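Probable chemoreceptor (Methyl-accepting chemotaxis) transmembrane protein (Rhizobium meliloti, PDB 6D8V) senses quaternary ammonium compounds through its ligand-binding sensory domain and probably passes the signal on to direct bacterial chemotaxis. Local coordinates at residues A[14-19]-A[248-253]; A[192-197]-A[259-264]. All coordinates share one frame; numbering follows the deposited sequence.

Interaction 1 (A[14-19]-A[248-253]); sequences EARAIA and VVYPFS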
ATOM      1  N   GLU A  14     -21.419  -6.970   3.205  1.00 71.64           N
ATOM      2  CA  GLU A  14     -20.346  -6.701   4.148  1.00 63.10           C
ATOM      3  C   GLU A  14     -19.040  -6.371   3.422  1.00 70.51           C
ATOM      4  O   GLU A  14     -18.266  -5.520   3.877  1.00 55.01           O
ATOM      5  CB  GLU A  14     -20.209  -7.919   5.058  1.00 66.22           C
ATOM      6  CG  GLU A  14     -19.301  -7.798   6.242  1.00 73.60           C
ATOM      7  CD  GLU A  14     -19.264  -9.096   7.022  1.00 96.52           C
ATOM      8  OE1 GLU A  14     -20.349  -9.672   7.257  1.00 99.60           O
ATOM      9  OE2 GLU A  14     -18.154  -9.549   7.381  1.00116.02           O
ATOM     10  N   ALA A  15     -18.776  -7.032   2.288  1.00 66.43           N
ATOM     11  CA  ALA A  15     -17.611  -6.666   1.482  1.00 52.58           C
ATOM     12  C   ALA A  15     -17.741  -5.253   0.944  1.00 60.96           C
ATOM     13  O   ALA A  15     -16.748  -4.515   0.911  1.00 67.39           O
ATOM     14  CB  ALA A  15     -17.409  -7.651   0.325  1.00 47.45           C
ATOM     15  N   ARG A  16     -18.952  -4.859   0.528  1.00 67.71           N
ATOM     16  CA  ARG A  16     -19.188  -3.475   0.127  1.00 59.09           C
ATOM     17  C   ARG A  16     -18.821  -2.516   1.254  1.00 55.54           C
ATOM     18  O   ARG A  16     -18.176  -1.488   1.018  1.00 61.38           O
ATOM     19  CB  ARG A  16     -20.646  -3.301  -0.313  1.00 81.69           C
ATOM     20  CG  ARG A  16     -21.062  -1.872  -0.676  1.00 93.08           C
ATOM     21  CD  ARG A  16     -22.109  -1.847  -1.793  1.00119.63           C
ATOM     22  NE  ARG A  16     -23.121  -2.893  -1.651  1.00145.45           N
ATOM     23  CZ  ARG A  16     -23.237  -3.950  -2.456  1.00140.37           C
ATOM     24  NH1 ARG A  16     -22.411  -4.109  -3.484  1.00132.76           N
ATOM     25  NH2 ARG A  16     -24.193  -4.850  -2.242  1.00131.73           N
ATOM     26  N   ALA A  17     -19.194  -2.850   2.491  1.00 65.66           N
ATOM     27  CA  ALA A  17     -18.799  -2.036   3.639  1.00 53.58           C
ATOM     28  C   ALA A  17     -17.282  -2.010   3.825  1.00 66.48           C
ATOM     29  O   ALA A  17     -16.705  -0.950   4.090  1.00 65.45           O
ATOM     30  CB  ALA A  17     -19.475  -2.557   4.903  1.00 52.31           C
ATOM     31  N   ILE A  18     -16.621  -3.170   3.713  1.00 70.20           N
ATOM     32  CA  ILE A  18     -15.176  -3.239   3.929  1.00 50.57           C
ATOM     33  C   ILE A  18     -14.440  -2.466   2.853  1.00 58.74           C
ATOM     34  O   ILE A  18     -13.440  -1.790   3.128  1.00 56.83           O
ATOM     35  CB  ILE A  18     -14.699  -4.704   3.965  1.00 67.26           C
ATOM     36  CG1 ILE A  18     -15.321  -5.474   5.148  1.00 57.49           C
ATOM     37  CG2 ILE A  18     -13.160  -4.774   3.945  1.00 50.57           C
ATOM     38  CD1 ILE A  18     -15.162  -4.786   6.491  1.00 70.42           C
ATOM     39  N   ALA A  19     -14.917  -2.565   1.607  1.00 57.00           N
ATOM     40  CA  ALA A  19     -14.219  -1.950   0.486  1.00 48.91           C
ATOM     41  C   ALA A  19     -14.240  -0.430   0.583  1.00 50.89           C
ATOM     42  O   ALA A  19     -13.241   0.233   0.279  1.00 56.34           O
ATOM     43  CB  ALA A  19     -14.832  -2.419  -0.836  1.00 45.36           C
ATOM     44  N   VAL A 248     -16.251 -15.673  -0.832  1.00 70.21           N
ATOM     45  CA  VAL A 248     -16.761 -14.646  -1.730  1.00 66.31           C
ATOM     46  C   VAL A 248     -15.640 -13.656  -2.010  1.00 71.65           C
ATOM     47  O   VAL A 248     -14.990 -13.161  -1.080  1.00 83.73           O
ATOM     48  CB  VAL A 248     -17.989 -13.933  -1.137  1.00 61.47           C
ATOM     49  CG1 VAL A 248     -18.368 -12.756  -2.003  1.00 56.89           C
ATOM     50  CG2 VAL A 248     -19.152 -14.891  -1.024  1.00 65.77           C
ATOM     51  N   VAL A 249     -15.416 -13.364  -3.287  1.00 59.51           N
ATOM     52  CA  VAL A 249     -14.400 -12.410  -3.709  1.00 68.80           C
ATOM     53  C   VAL A 249     -15.099 -11.159  -4.219  1.00 67.37           C
ATOM     54  O   VAL A 249     -16.091 -11.243  -4.953  1.00 72.23           O
ATOM     55  CB  VAL A 249     -13.471 -13.019  -4.779  1.00 54.49           C
ATOM     56  CG1 VAL A 249     -13.114 -14.440  -4.403  1.00 56.58           C
ATOM     57  CG2 VAL A 249     -14.136 -12.995  -6.126  1.00 74.42           C
ATOM     58  N   TYR A 250     -14.592  -9.995  -3.817  1.00 71.45           N
ATOM     59  CA  TYR A 250     -15.259  -8.719  -4.080  1.00 65.85           C
ATOM     60  C   TYR A 250     -14.214  -7.708  -4.535  1.00 68.59           C
ATOM     61  O   TYR A 250     -13.536  -7.077  -3.712  1.00 77.74           O
ATOM     62  CB  TYR A 250     -16.003  -8.233  -2.834  1.00 59.85           C
ATOM     63  CG  TYR A 250     -16.958  -7.084  -3.039  1.00 61.44           C
ATOM     64  CD1 TYR A 250     -18.287  -7.312  -3.400  1.00 74.64           C
ATOM     65  CD2 TYR A 250     -16.551  -5.768  -2.830  1.00 53.79           C
ATOM     66  CE1 TYR A 250     -19.172  -6.263  -3.569  1.00 59.59           C
ATOM     67  CE2 TYR A 250     -17.429  -4.712  -2.996  1.00 60.22           C
ATOM     68  CZ  TYR A 250     -18.737  -4.959  -3.367  1.00 73.68           C
ATOM     69  OH  TYR A 250     -19.610  -3.896  -3.534  1.00 68.22           O
ATOM     70  N   PRO A 251     -14.039  -7.548  -5.845  1.00 68.46           N
ATOM     71  CA  PRO A 251     -13.144  -6.497  -6.341  1.00 71.85           C
ATOM     72  C   PRO A 251     -13.705  -5.121  -6.042  1.00 63.65           C
ATOM     73  O   PRO A 251     -14.921  -4.929  -5.954  1.00 66.02           O
ATOM     74  CB  PRO A 251     -13.085  -6.758  -7.852  1.00 59.61           C
ATOM     75  CG  PRO A 251     -14.292  -7.564  -8.157  1.00 62.81           C
ATOM     76  CD  PRO A 251     -14.567  -8.387  -6.933  1.00 64.54           C
ATOM     77  N   PHE A 252     -12.799  -4.162  -5.867  1.00 53.53           N
ATOM     78  CA  PHE A 252     -13.190  -2.773  -5.666  1.00 55.51           C
ATOM     79  C   PHE A 252     -12.029  -1.872  -6.063  1.00 61.63           C
ATOM     80  O   PHE A 252     -10.877  -2.146  -5.716  1.00 67.41           O
ATOM     81  CB  PHE A 252     -13.609  -2.514  -4.212  1.00 50.18           C
ATOM     82  CG  PHE A 252     -12.492  -2.664  -3.220  1.00 52.83           C
ATOM     83  CD1 PHE A 252     -12.084  -3.918  -2.805  1.00 53.88           C
ATOM     84  CD2 PHE A 252     -11.853  -1.549  -2.705  1.00 56.24           C
ATOM     85  CE1 PHE A 252     -11.064  -4.061  -1.897  1.00 51.61           C
ATOM     86  CE2 PHE A 252     -10.826  -1.682  -1.794  1.00 57.29           C
ATOM     87  CZ  PHE A 252     -10.435  -2.943  -1.386  1.00 56.07           C
ATOM     88  N   SER A 253     -12.341  -0.800  -6.789  1.00 68.81           N
ATOM     89  CA  SER A 253     -11.324   0.118  -7.293  1.00 72.23           C
ATOM     90  C   SER A 253     -10.783   1.022  -6.195  1.00 62.97           C
ATOM     91  O   SER A 253     -11.533   1.524  -5.351  1.00 59.48           O
ATOM     92  CB  SER A 253     -11.891   0.988  -8.414  1.00 62.30           C
ATOM     93  OG  SER A 253     -11.912   0.283  -9.641  1.00 81.78           O
TER
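The phenol oxygen of Tyr-250 accepts a hydrogen bond from the guanidinium of Arg-16, NH1 to OH at 2.8 Å, but an N-H...O angle of 123° marks it as weak. It is the one polar link in a helix-on-sheet packing, in which the long N-terminal helix 2-45 lies against a four-stranded antiparallel sheet, as in the membrane-proximal module of double Cache sensors. The axes of helix 14-19 and strand 248-253 approach to 9.1 Å. Two alanines one helical turn apart point toward the strand, and each meets an aromatic ring. The methyl of Ala-15 sits over a face of Tyr-250, CB lying 3.9 Å from the ring centroid in a CH-pi contact. Arg-16 N lies over that ring as well, near its rim, whereas Ala-19 CB comes to the ring edge. CG of Tyr-250 stands anti to its own N (chi1 -168°), which carries the ring along the helix surface until OH meets the bent chain of Arg-16; there CB of Arg-16 is 3.4 Å from OH. A leucine in place of Tyr-250 would probably leave NH1 of Arg-16 without this acceptor and open a gap beside the backbone of Arg-16, where the far half of the ring lies. Val-248, on the same strand, extends the apolar interface to Phe-8 and Ala-11, and Phe-252 extends it to Ile-22 at the other end. The Phe-252 ring receives Ala-19: CG stands between the backbone N and carbonyl carbon (chi1 66°), turning one ring face to the helix. Ala-19 CB lies 3.7 Å from the Phe-252 centroid, displaced toward the CG rim, while Tyr-250 O lies in the ring plane at its edge.

Interaction 2 (A[192-197]-A[259-264]); sequences VYLLSQ and AQWLVL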
ATOM      1  N   VAL A 192     -12.489 -12.179   7.097  1.00 58.56           N
ATOM      2  CA  VAL A 192     -12.335 -11.407   5.873  1.00 67.15           C
ATOM      3  C   VAL A 192     -10.843 -11.253   5.608  1.00 60.82           C
ATOM      4  O   VAL A 192     -10.036 -11.068   6.526  1.00 58.77           O
ATOM      5  CB  VAL A 192     -13.061 -10.030   5.913  1.00 68.64           C
ATOM      6  CG1 VAL A 192     -14.346 -10.112   6.746  1.00 57.51           C
ATOM      7  CG2 VAL A 192     -12.145  -8.902   6.389  1.00 53.81           C
ATOM      8  N   TYR A 193     -10.479 -11.364   4.337  1.00 66.70           N
ATOM      9  CA  TYR A 193      -9.103 -11.250   3.890  1.00 56.80           C
ATOM     10  C   TYR A 193      -9.075 -10.261   2.731  1.00 57.04           C
ATOM     11  O   TYR A 193     -10.082  -9.623   2.414  1.00 64.30           O
ATOM     12  CB  TYR A 193      -8.542 -12.629   3.528  1.00 55.78           C
ATOM     13  CG  TYR A 193      -8.564 -13.564   4.712  1.00 61.17           C
ATOM     14  CD1 TYR A 193      -7.775 -13.310   5.823  1.00 57.41           C
ATOM     15  CD2 TYR A 193      -9.395 -14.679   4.741  1.00 65.40           C
ATOM     16  CE1 TYR A 193      -7.794 -14.144   6.917  1.00 58.87           C
ATOM     17  CE2 TYR A 193      -9.416 -15.524   5.843  1.00 65.33           C
ATOM     18  CZ  TYR A 193      -8.613 -15.248   6.932  1.00 58.22           C
ATOM     19  OH  TYR A 193      -8.608 -16.074   8.043  1.00 62.48           O
ATOM     20  N   LEU A 194      -7.918 -10.120   2.094  1.00 64.55           N
ATOM     21  CA  LEU A 194      -7.725  -9.062   1.111  1.00 55.35           C
ATOM     22  C   LEU A 194      -6.622  -9.452   0.138  1.00 67.48           C
ATOM     23  O   LEU A 194      -5.517  -9.811   0.566  1.00 65.85           O
ATOM     24  CB  LEU A 194      -7.374  -7.749   1.810  1.00 61.23           C
ATOM     25  CG  LEU A 194      -7.415  -6.476   0.963  1.00 72.55           C
ATOM     26  CD1 LEU A 194      -8.857  -6.104   0.615  1.00 46.07           C
ATOM     27  CD2 LEU A 194      -6.726  -5.356   1.719  1.00 66.51           C
ATOM     28  N   LEU A 195      -6.927  -9.378  -1.160  1.00 60.31           N
ATOM     29  CA  LEU A 195      -5.991  -9.683  -2.234  1.00 63.55           C
ATOM     30  C   LEU A 195      -5.609  -8.410  -2.974  1.00 68.49           C
ATOM     31  O   LEU A 195      -6.372  -7.442  -3.020  1.00 70.31           O
ATOM     32  CB  LEU A 195      -6.581 -10.694  -3.229  1.00 60.41           C
ATOM     33  CG  LEU A 195      -6.710 -12.131  -2.734  1.00 56.59           C
ATOM     34  CD1 LEU A 195      -7.037 -13.093  -3.866  1.00 56.20           C
ATOM     35  CD2 LEU A 195      -5.424 -12.533  -2.038  1.00 65.01           C
ATOM     36  N   SER A 196      -4.414  -8.425  -3.566  1.00 76.59           N
ATOM     37  CA  SER A 196      -3.881  -7.252  -4.245  1.00 73.69           C
ATOM     38  C   SER A 196      -4.361  -7.188  -5.694  1.00 77.51           C
ATOM     39  O   SER A 196      -5.195  -7.979  -6.145  1.00 63.44           O
ATOM     40  CB  SER A 196      -2.357  -7.251  -4.203  1.00 72.52           C
ATOM     41  OG  SER A 196      -1.828  -8.150  -5.167  1.00 73.08           O
ATOM     42  N   GLN A 197      -3.791  -6.236  -6.436  1.00 85.95           N
ATOM     43  CA  GLN A 197      -4.113  -6.023  -7.843  1.00 70.44           C
ATOM     44  C   GLN A 197      -3.932  -7.283  -8.686  1.00 75.89           C
ATOM     45  O   GLN A 197      -4.616  -7.455  -9.703  1.00 59.92           O
ATOM     46  CB  GLN A 197      -3.222  -4.910  -8.388  1.00 61.05           C
ATOM     47  CG  GLN A 197      -3.110  -3.699  -7.473  1.00 75.93           C
ATOM     48  CD  GLN A 197      -1.892  -3.730  -6.570  1.00 79.02           C
ATOM     49  OE1 GLN A 197      -1.980  -4.121  -5.403  1.00100.78           O
ATOM     50  NE2 GLN A 197      -0.748  -3.296  -7.099  1.00 77.78           N
ATOM     51  N   ALA A 259      -5.790   1.071  -9.605  1.00 78.01           N
ATOM     52  CA  ALA A 259      -5.688  -0.324  -9.205  1.00 69.02           C
ATOM     53  C   ALA A 259      -6.971  -0.721  -8.494  1.00 66.18           C
ATOM     54  O   ALA A 259      -7.762   0.128  -8.083  1.00 67.43           O
ATOM     55  CB  ALA A 259      -4.482  -0.577  -8.297  1.00 59.46           C
ATOM     56  N   GLN A 260      -7.171  -2.027  -8.363  1.00 68.36           N
ATOM     57  CA  GLN A 260      -8.272  -2.563  -7.586  1.00 64.36           C
ATOM     58  C   GLN A 260      -7.754  -3.675  -6.684  1.00 65.96           C
ATOM     59  O   GLN A 260      -6.721  -4.295  -6.952  1.00 58.21           O
ATOM     60  CB  GLN A 260      -9.388  -3.091  -8.482  1.00 62.52           C
ATOM     61  CG  GLN A 260      -8.945  -4.153  -9.460  1.00 79.01           C
ATOM     62  CD  GLN A 260     -10.115  -4.784 -10.169  1.00 88.09           C
ATOM     63  OE1 GLN A 260     -11.246  -4.314 -10.054  1.00 97.64           O
ATOM     64  NE2 GLN A 260      -9.856  -5.860 -10.903  1.00 89.18           N
ATOM     65  N   TRP A 261      -8.487  -3.915  -5.604  1.00 60.90           N
ATOM     66  CA  TRP A 261      -8.196  -4.994  -4.676  1.00 60.64           C
ATOM     67  C   TRP A 261      -9.403  -5.913  -4.542  1.00 59.71           C
ATOM     68  O   TRP A 261     -10.532  -5.552  -4.888  1.00 72.99           O
ATOM     69  CB  TRP A 261      -7.818  -4.459  -3.297  1.00 62.78           C
ATOM     70  CG  TRP A 261      -6.459  -3.843  -3.237  1.00 64.17           C
ATOM     71  CD1 TRP A 261      -5.526  -3.799  -4.232  1.00 65.87           C
ATOM     72  CD2 TRP A 261      -5.876  -3.184  -2.111  1.00 62.12           C
ATOM     73  NE1 TRP A 261      -4.394  -3.151  -3.791  1.00 58.57           N
ATOM     74  CE2 TRP A 261      -4.587  -2.762  -2.493  1.00 54.43           C
ATOM     75  CE3 TRP A 261      -6.324  -2.904  -0.816  1.00 63.22           C
ATOM     76  CZ2 TRP A 261      -3.742  -2.076  -1.629  1.00 49.07           C
ATOM     77  CZ3 TRP A 261      -5.482  -2.223   0.044  1.00 52.28           C
ATOM     78  CH2 TRP A 261      -4.204  -1.821  -0.366  1.00 52.18           C
ATOM     79  N   LEU A 262      -9.155  -7.107  -4.016  1.00 57.96           N
ATOM     80  CA  LEU A 262     -10.200  -8.070  -3.704  1.00 62.82           C
ATOM     81  C   LEU A 262     -10.389  -8.131  -2.196  1.00 64.41           C
ATOM     82  O   LEU A 262      -9.430  -8.340  -1.446  1.00 68.41           O
ATOM     83  CB  LEU A 262      -9.865  -9.474  -4.223  1.00 68.17           C
ATOM     84  CG  LEU A 262      -9.810  -9.693  -5.718  1.00 72.91           C
ATOM     85  CD1 LEU A 262     -10.951  -8.946  -6.386  1.00 74.10           C
ATOM     86  CD2 LEU A 262      -8.468  -9.240  -6.253  1.00 86.33           C
ATOM     87  N   VAL A 263     -11.617  -7.947  -1.764  1.00 65.42           N
ATOM     88  CA  VAL A 263     -12.038  -8.380  -0.445  1.00 51.08           C
ATOM     89  C   VAL A 263     -12.435  -9.841  -0.566  1.00 62.82           C
ATOM     90  O   VAL A 263     -13.132 -10.232  -1.510  1.00 65.22           O
ATOM     91  CB  VAL A 263     -13.203  -7.519   0.071  1.00 58.89           C
ATOM     92  CG1 VAL A 263     -13.702  -8.030   1.397  1.00 59.68           C
ATOM     93  CG2 VAL A 263     -12.767  -6.069   0.198  1.00 71.05           C
ATOM     94  N   LEU A 264     -11.943 -10.657   0.347  1.00 61.30           N
ATOM     95  CA  LEU A 264     -12.382 -12.034   0.478  1.00 69.70           C
ATOM     96  C   LEU A 264     -13.138 -12.137   1.786  1.00 60.25           C
ATOM     97  O   LEU A 264     -12.640 -11.714   2.835  1.00 70.22           O
ATOM     98  CB  LEU A 264     -11.208 -13.015   0.487  1.00 73.58           C
ATOM     99  CG  LEU A 264     -10.166 -12.941  -0.619  1.00 61.30           C
ATOM    100  CD1 LEU A 264      -9.147 -14.044  -0.395  1.00 64.97           C
ATOM    101  CD2 LEU A 264     -10.821 -13.070  -1.982  1.00 54.63           C
TER
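Four backbone hydrogen bonds join Tyr-193 to Leu-264 and Leu-195 to Leu-262, each pair bonding in both directions. The bonds from Tyr-193 N to Leu-264 O and from Leu-195 N to Leu-262 O both measure 2.7 Å, and the return bond from Leu-264 N to Tyr-193 O measures 3.0 Å. Leu-194 and Val-263 form the non-hydrogen-bonded pair between them. This ladder places one of the two outermost strands, 191-195, beside 259-268 in the antiparallel sheet of the Cache-like module remote from the bound ligand.

Apolar contacts fall on both faces. On one, Leu-195 CB meets Leu-262 CB at 3.6 Å, and Leu-195 CG reaches Leu-264 CD1 at 3.9 Å. On the other, Leu-194 spreads its two branches: CD1 lies by Val-263 CG2, while CD2 is 3.5 Å from CE3 of the Trp-261 indole. Leu-177 of helix 174-183 touches both Leu-194 and Trp-261.

One side-chain hydrogen bond continues the pairing beyond the strand end. Trp-261 NE1 donates to Gln-197 OE1 over 3.1 Å, somewhat bent at 140°; a bend at chi2 (95°) lays the Gln-197 amide beside the indole, the two planes 38° apart, with Gln-197 CG in the ring plane and also against Ala-259 CB.

In the fold
From the N terminus the chain first passes through 14-19 on helix 2-45, then builds the ligand-binding module before reaching 192-197. Segment 248-253 closes interaction 1 across 228 intervening residues; 259-264 then closes interaction 2 across only 61. The segments alternate along the chain, so the two closures cross. Interaction 1 brings the N-terminal helix onto the sheet, and interaction 2 adds one edge strand of the sheet, 191-195. Their shared element is the hairpin of strands 243-254 and 259-268: Tyr-250 N lies 2.7 Å from Val-263 O and Phe-252 N 2.8 Å from Trp-261 O, both probable hydrogen bonds. The two contact centres are about 8 Å apart.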